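Hypoxanthine phosphoribosyltransferase (Bacillus anthracis, PDB 4QYI) probably catalyses transfer of a phosphoribosyl group to hypoxanthine and guanine, forming nucleotides in purine salvage. Local coordinates at residues 47-52 / 156-161; 27-32 / 143-148. One frame throughout, in Å; residues are numbered along the deposited sequence.

Interaction 1 (47-52 / 156-161)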
loop_
_atom_site.group_PDB
_atom_site.type_symbol
_atom_site.label_atom_id
_atom_site.label_comp_id
_atom_site.label_asym_id
_atom_site.label_seq_id
_atom_site.Cartn_x
_atom_site.Cartn_y
_atom_site.Cartn_z
ATOM N N SER A 47 1.791 6.359 -3.257
ATOM C CA SER A 47 1.273 5.652 -4.375
ATOM C C SER A 47 0.548 4.370 -3.981
ATOM O O SER A 47 -0.008 3.712 -4.864
ATOM C CB SER A 47 2.445 5.264 -5.268
ATOM O OG SER A 47 3.179 4.243 -4.633
ATOM N N PHE A 48 0.471 4.041 -2.691
ATOM C CA PHE A 48 -0.114 2.741 -2.295
ATOM C C PHE A 48 -1.571 2.530 -2.657
ATOM O O PHE A 48 -1.938 1.409 -2.976
ATOM C CB PHE A 48 0.142 2.368 -0.818
ATOM C CG PHE A 48 -0.898 2.834 0.166
ATOM C CD1 PHE A 48 -0.923 4.138 0.640
ATOM C CD2 PHE A 48 -1.835 1.932 0.665
ATOM C CE1 PHE A 48 -1.878 4.543 1.554
ATOM C CE2 PHE A 48 -2.783 2.330 1.587
ATOM C CZ PHE A 48 -2.794 3.637 2.040
ATOM N N VAL A 49 -2.379 3.584 -2.654
ATOM C CA VAL A 49 -3.801 3.439 -2.992
ATOM C C VAL A 49 -3.932 3.224 -4.490
ATOM O O VAL A 49 -4.605 2.317 -4.942
ATOM C CB VAL A 49 -4.628 4.651 -2.525
ATOM C CG1 VAL A 49 -6.061 4.515 -2.988
ATOM C CG2 VAL A 49 -4.568 4.788 -1.009
ATOM N N PHE A 50 -3.265 4.069 -5.256
ATOM C CA PHE A 50 -3.240 3.942 -6.709
ATOM C C PHE A 50 -2.755 2.556 -7.130
ATOM O O PHE A 50 -3.338 1.912 -8.018
ATOM C CB PHE A 50 -2.354 5.046 -7.246
ATOM C CG PHE A 50 -2.113 5.012 -8.727
ATOM C CD1 PHE A 50 -3.140 4.782 -9.616
ATOM C CD2 PHE A 50 -0.855 5.372 -9.232
ATOM C CE1 PHE A 50 -2.913 4.806 -10.974
ATOM C CE2 PHE A 50 -0.625 5.398 -10.595
ATOM C CZ PHE A 50 -1.661 5.106 -11.466
ATOM N N ALA A 51 -1.711 2.079 -6.477
ATOM C CA ALA A 51 -1.131 0.777 -6.822
ATOM C C ALA A 51 -2.102 -0.333 -6.536
ATOM O O ALA A 51 -2.258 -1.229 -7.360
ATOM C CB ALA A 51 0.175 0.530 -6.083
ATOM N N ALA A 52 -2.742 -0.275 -5.371
ATOM C CA ALA A 52 -3.712 -1.292 -4.999
ATOM C C ALA A 52 -4.822 -1.366 -6.064
ATOM O O ALA A 52 -5.204 -2.447 -6.476
ATOM C CB ALA A 52 -4.313 -0.991 -3.627
ATOM N N VAL A 156 -4.491 16.725 -2.184
ATOM C CA VAL A 156 -4.537 15.663 -1.193
ATOM C C VAL A 156 -5.581 14.649 -1.612
ATOM O O VAL A 156 -6.383 14.912 -2.517
ATOM C CB VAL A 156 -4.902 16.193 0.220
ATOM C CG1 VAL A 156 -3.848 17.171 0.726
ATOM C CG2 VAL A 156 -6.276 16.842 0.224
ATOM N N GLY A 157 -5.559 13.492 -0.957
ATOM C CA GLY A 157 -6.510 12.412 -1.225
ATOM C C GLY A 157 -5.956 11.238 -2.025
ATOM O O GLY A 157 -4.898 11.337 -2.660
ATOM N N TYR A 158 -6.669 10.113 -1.980
ATOM C CA TYR A 158 -6.301 8.930 -2.751
ATOM C C TYR A 158 -4.814 8.560 -2.535
ATOM O O TYR A 158 -4.069 8.334 -3.484
ATOM C CB TYR A 158 -6.627 9.187 -4.240
ATOM C CG TYR A 158 -6.714 7.948 -5.114
ATOM C CD1 TYR A 158 -7.849 7.128 -5.095
ATOM C CD2 TYR A 158 -5.693 7.621 -5.997
ATOM C CE1 TYR A 158 -7.931 5.998 -5.896
ATOM C CE2 TYR A 158 -5.775 6.501 -6.814
ATOM C CZ TYR A 158 -6.895 5.700 -6.760
ATOM O OH TYR A 158 -6.940 4.587 -7.565
ATOM N N GLY A 159 -4.414 8.498 -1.268
ATOM C CA GLY A 159 -3.040 8.173 -0.891
ATOM C C GLY A 159 -2.077 9.326 -0.669
ATOM O O GLY A 159 -1.083 9.172 0.031
ATOM N N ILE A 160 -2.407 10.492 -1.219
ATOM C CA ILE A 160 -1.592 11.701 -1.122
ATOM C C ILE A 160 -1.969 12.520 0.114
ATOM O O ILE A 160 -3.149 12.844 0.360
ATOM C CB ILE A 160 -1.801 12.559 -2.383
ATOM C CG1 ILE A 160 -1.599 11.685 -3.610
ATOM C CG2 ILE A 160 -0.864 13.761 -2.416
ATOM C CD1 ILE A 160 -1.992 12.330 -4.916
ATOM N N ASP A 161 -0.962 12.912 0.882
ATOM C CA ASP A 161 -1.196 13.668 2.106
ATOM C C ASP A 161 -0.731 15.114 2.091
ATOM O O ASP A 161 -0.138 15.609 1.144
ATOM C CB ASP A 161 -0.383 13.060 3.241
ATOM C CG ASP A 161 1.118 13.327 3.084
ATOM O OD1 ASP A 161 1.670 13.070 1.997
ATOM O OD2 ASP A 161 1.761 13.795 4.050
HETATM O O HOH W 1 -2.127 6.511 -4.114
#
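The hood of a type I phosphoribosyltransferase meets its core where the type I' turn Gly157-Ile160 brings Tyr158 and Gly159 against Val49 and Phe50, in the first turn of helix 48-55. This helix follows the loop that binds pyrophosphate in relatives. Val49 divides its two methyls between the turn residues. CG1, anti to the backbone N (chi1 175°), lies over one face of the Tyr158 ring, 3.8 Å from CE1, in a CH-pi contact only 14° off the ring normal. CG2 turns to the bare backbone of Gly159, stands 3.7 Å from its CA, and also lies over one face of the Phe48 ring, offset toward the rim. With no side chain at Gly159, the two backbones approach to 5.2 Å between the CA atoms of Val49 and Gly159. Tyr158 CE2 also meets the base of Phe50, 3.6 Å from Phe50 CA and 3.7 Å from Phe50 CB. The Phe50 ring itself continues toward Val22 and Leu25 of helix 15-32, and Val22 touches Tyr158 as well. Farther along helix 48-55, Asp53 OD2 hydrogen-bonds Tyr158 OH and fixes the far end of the ring. Phe48 meets an aromatic side chain of the neighbouring subunit edge-to-face, which places the contact near the dimer interface. No direct hydrogen bond joins the two segments. Instead, one water accepts from Phe50 N at 2.9 Å and donates to Tyr158 O at 2.7 Å, linking an amide of the first helical turn to the hood backbone. The chemistry is thus a buried apolar seam in which this water satisfies the Phe50 amide and the Tyr158 carbonyl, while Asp53 adds a direct bond from the same helix to the phenol.

Interaction 2 (27-32 / 143-148)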
loop_
_atom_site.group_PDB
_atom_site.type_symbol
_atom_site.label_atom_id
_atom_site.label_comp_id
_atom_site.label_asym_id
_atom_site.label_seq_id
_atom_site.Cartn_x
_atom_site.Cartn_y
_atom_site.Cartn_z
ATOM N N LEU A 27 -5.318 -0.959 -18.889
ATOM C CA LEU A 27 -5.441 -1.493 -20.251
ATOM C C LEU A 27 -4.194 -1.142 -21.076
ATOM O O LEU A 27 -3.717 -1.950 -21.840
ATOM C CB LEU A 27 -6.711 -0.978 -20.939
ATOM C CG LEU A 27 -8.064 -1.517 -20.428
ATOM C CD1 LEU A 27 -9.220 -0.692 -20.987
ATOM C CD2 LEU A 27 -8.242 -3.001 -20.764
ATOM N N GLN A 28 -3.693 0.076 -20.927
ATOM C CA GLN A 28 -2.505 0.506 -21.662
ATOM C C GLN A 28 -1.303 -0.365 -21.281
ATOM O O GLN A 28 -0.543 -0.802 -22.133
ATOM C CB GLN A 28 -2.219 1.964 -21.368
ATOM C CG GLN A 28 -3.323 2.905 -21.804
ATOM C CD GLN A 28 -3.057 4.343 -21.405
ATOM O OE1 GLN A 28 -1.941 4.702 -21.059
ATOM N NE2 GLN A 28 -4.095 5.168 -21.444
ATOM N N ILE A 29 -1.170 -0.644 -19.991
ATOM C CA ILE A 29 -0.109 -1.518 -19.504
ATOM C C ILE A 29 -0.248 -2.948 -20.056
ATOM O O ILE A 29 0.716 -3.531 -20.531
ATOM C CB ILE A 29 -0.085 -1.524 -17.967
ATOM C CG1 ILE A 29 0.353 -0.141 -17.485
ATOM C CG2 ILE A 29 0.819 -2.638 -17.441
ATOM C CD1 ILE A 29 0.156 0.079 -16.006
ATOM N N GLU A 30 -1.437 -3.529 -19.968
ATOM C CA GLU A 30 -1.650 -4.873 -20.516
ATOM C C GLU A 30 -1.253 -4.940 -22.007
ATOM O O GLU A 30 -0.692 -5.927 -22.482
ATOM C CB GLU A 30 -3.113 -5.277 -20.362
ATOM C CG GLU A 30 -3.553 -5.536 -18.925
ATOM C CD GLU A 30 -5.041 -5.874 -18.817
ATOM O OE1 GLU A 30 -5.860 -5.274 -19.543
ATOM O OE2 GLU A 30 -5.401 -6.759 -18.030
ATOM N N ARG A 31 -1.562 -3.903 -22.765
ATOM C CA ARG A 31 -1.218 -3.888 -24.182
ATOM C C ARG A 31 0.251 -3.904 -24.447
ATOM O O ARG A 31 0.701 -4.554 -25.367
ATOM C CB ARG A 31 -1.769 -2.630 -24.791
ATOM C CG ARG A 31 -1.424 -2.344 -26.228
ATOM C CD ARG A 31 -2.027 -0.981 -26.562
ATOM N NE ARG A 31 -1.497 0.051 -25.654
ATOM C CZ ARG A 31 -0.349 0.710 -25.817
ATOM N NH1 ARG A 31 0.024 1.616 -24.912
ATOM N NH2 ARG A 31 0.433 0.473 -26.865
ATOM N N ASP A 32 0.997 -3.128 -23.673
ATOM C CA ASP A 32 2.438 -3.046 -23.856
ATOM C C ASP A 32 3.180 -4.290 -23.402
ATOM O O ASP A 32 4.323 -4.458 -23.762
ATOM C CB ASP A 32 2.994 -1.844 -23.097
ATOM C CG ASP A 32 2.588 -0.527 -23.713
ATOM O OD1 ASP A 32 2.229 -0.517 -24.907
ATOM O OD2 ASP A 32 2.599 0.487 -22.995
ATOM N N ALA A 143 6.780 10.087 -18.558
ATOM C CA ALA A 143 6.178 8.877 -18.024
ATOM C C ALA A 143 5.378 8.236 -19.138
ATOM O O ALA A 143 4.588 8.917 -19.823
ATOM C CB ALA A 143 5.278 9.213 -16.848
ATOM N N GLU A 144 5.533 6.922 -19.294
ATOM C CA GLU A 144 4.805 6.213 -20.322
ATOM C C GLU A 144 3.309 6.173 -20.015
ATOM O O GLU A 144 2.484 6.143 -20.925
ATOM C CB GLU A 144 5.359 4.797 -20.522
ATOM C CG GLU A 144 6.714 4.735 -21.229
ATOM C CD GLU A 144 7.938 5.175 -20.411
ATOM O OE1 GLU A 144 7.907 5.336 -19.161
ATOM O OE2 GLU A 144 8.994 5.331 -21.054
ATOM N N TYR A 145 2.947 6.166 -18.740
ATOM C CA TYR A 145 1.537 6.092 -18.349
ATOM C C TYR A 145 1.237 7.248 -17.425
ATOM O O TYR A 145 1.873 7.384 -16.386
ATOM C CB TYR A 145 1.238 4.737 -17.666
ATOM C CG TYR A 145 1.793 3.577 -18.458
ATOM C CD1 TYR A 145 1.130 3.102 -19.572
ATOM C CD2 TYR A 145 2.974 2.950 -18.100
ATOM C CE1 TYR A 145 1.632 2.037 -20.308
ATOM C CE2 TYR A 145 3.479 1.882 -18.831
ATOM C CZ TYR A 145 2.799 1.430 -19.930
ATOM O OH TYR A 145 3.310 0.383 -20.651
ATOM N N VAL A 146 0.254 8.063 -17.799
ATOM C CA VAL A 146 -0.133 9.229 -17.021
ATOM C C VAL A 146 -1.644 9.299 -16.851
ATOM O O VAL A 146 -2.381 9.267 -17.829
ATOM C CB VAL A 146 0.310 10.530 -17.720
ATOM C CG1 VAL A 146 -0.106 11.735 -16.901
ATOM C CG2 VAL A 146 1.814 10.532 -17.932
ATOM N N GLY A 147 -2.102 9.411 -15.608
ATOM C CA GLY A 147 -3.520 9.515 -15.336
ATOM C C GLY A 147 -4.110 10.871 -15.672
ATOM O O GLY A 147 -5.009 10.987 -16.505
ATOM N N PHE A 148 -3.584 11.908 -15.029
ATOM C CA PHE A 148 -4.095 13.252 -15.201
ATOM C C PHE A 148 -3.011 14.302 -15.118
ATOM O O PHE A 148 -2.069 14.191 -14.325
ATOM C CB PHE A 148 -5.072 13.572 -14.076
ATOM C CG PHE A 148 -6.196 12.593 -13.934
ATOM C CD1 PHE A 148 -6.034 11.448 -13.168
ATOM C CD2 PHE A 148 -7.435 12.847 -14.506
ATOM C CE1 PHE A 148 -7.081 10.563 -12.997
ATOM C CE2 PHE A 148 -8.482 11.964 -14.339
ATOM C CZ PHE A 148 -8.303 10.824 -13.581
#
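Tyr145, on a strand of the central sheet of the phosphoribosyltransferase fold, reaches across to the C-terminal end of helix 15-32 and meets Ile29, Gln28 and Asp32. Its CG is anti to its own carbonyl carbon (chi1 -48°), which carries the ring toward the helix. Ile29 CG1 sits over the centre of the phenol ring, 3.7 Å from its centroid and 8° off the normal, a CH-pi contact made almost straight down on the ring. The opposite face is flanked by Glu144 CB, offset toward the rim, so the ring is clasped between a helix side chain and its own sequence neighbour. Gln28 runs antiparallel to the phenol side chain, extended beyond CG, and brings OE1 into the ring plane at the edge, 3.8 Å from Tyr145 CD1. At the phenol end, Tyr145 OH donates to Asp32 OD2 over a very short 2.5 Å, with carboxylate and ring planes turned 41° apart.

In the second shell, backbone hydrogen bonds from Tyr145 to Phe127 and Thr129 hold its strand beside strand 124-129, whose Lys126 and Cys128 also touch the Tyr145 side chain. Glu144 OE1 takes a hydrogen bond from Phe127 N, steadying the residue behind the ring. The Asp32 carboxylate is shared: while OD2 accepts the phenol's hydrogen bond, its other oxygen, OD1, forms a salt bridge 2.8 Å long with Arg31 NH2.

How the interactions relate
From the N terminus, the chain gives the end of helix 15-32 to interaction 2, then helix 48-55 to interaction 1; it next runs through most of the central sheet, returns with strand 145-149 to complete interaction 2, then reaches the hood turn that completes interaction 1, before strand 172-175. The segments alternate, so the two closures cross, spanning 110 residues in interaction 2 and 103 in interaction 1. Interaction 2 ties the end of helix 15-32 to the sheet; interaction 1 ties hood to core. Their centres lie about 17 Å apart and they do not touch, but helix 15-32 connects them, since its Leu18 touches both Tyr158 of interaction 1 and Phe148 of segment 143-148.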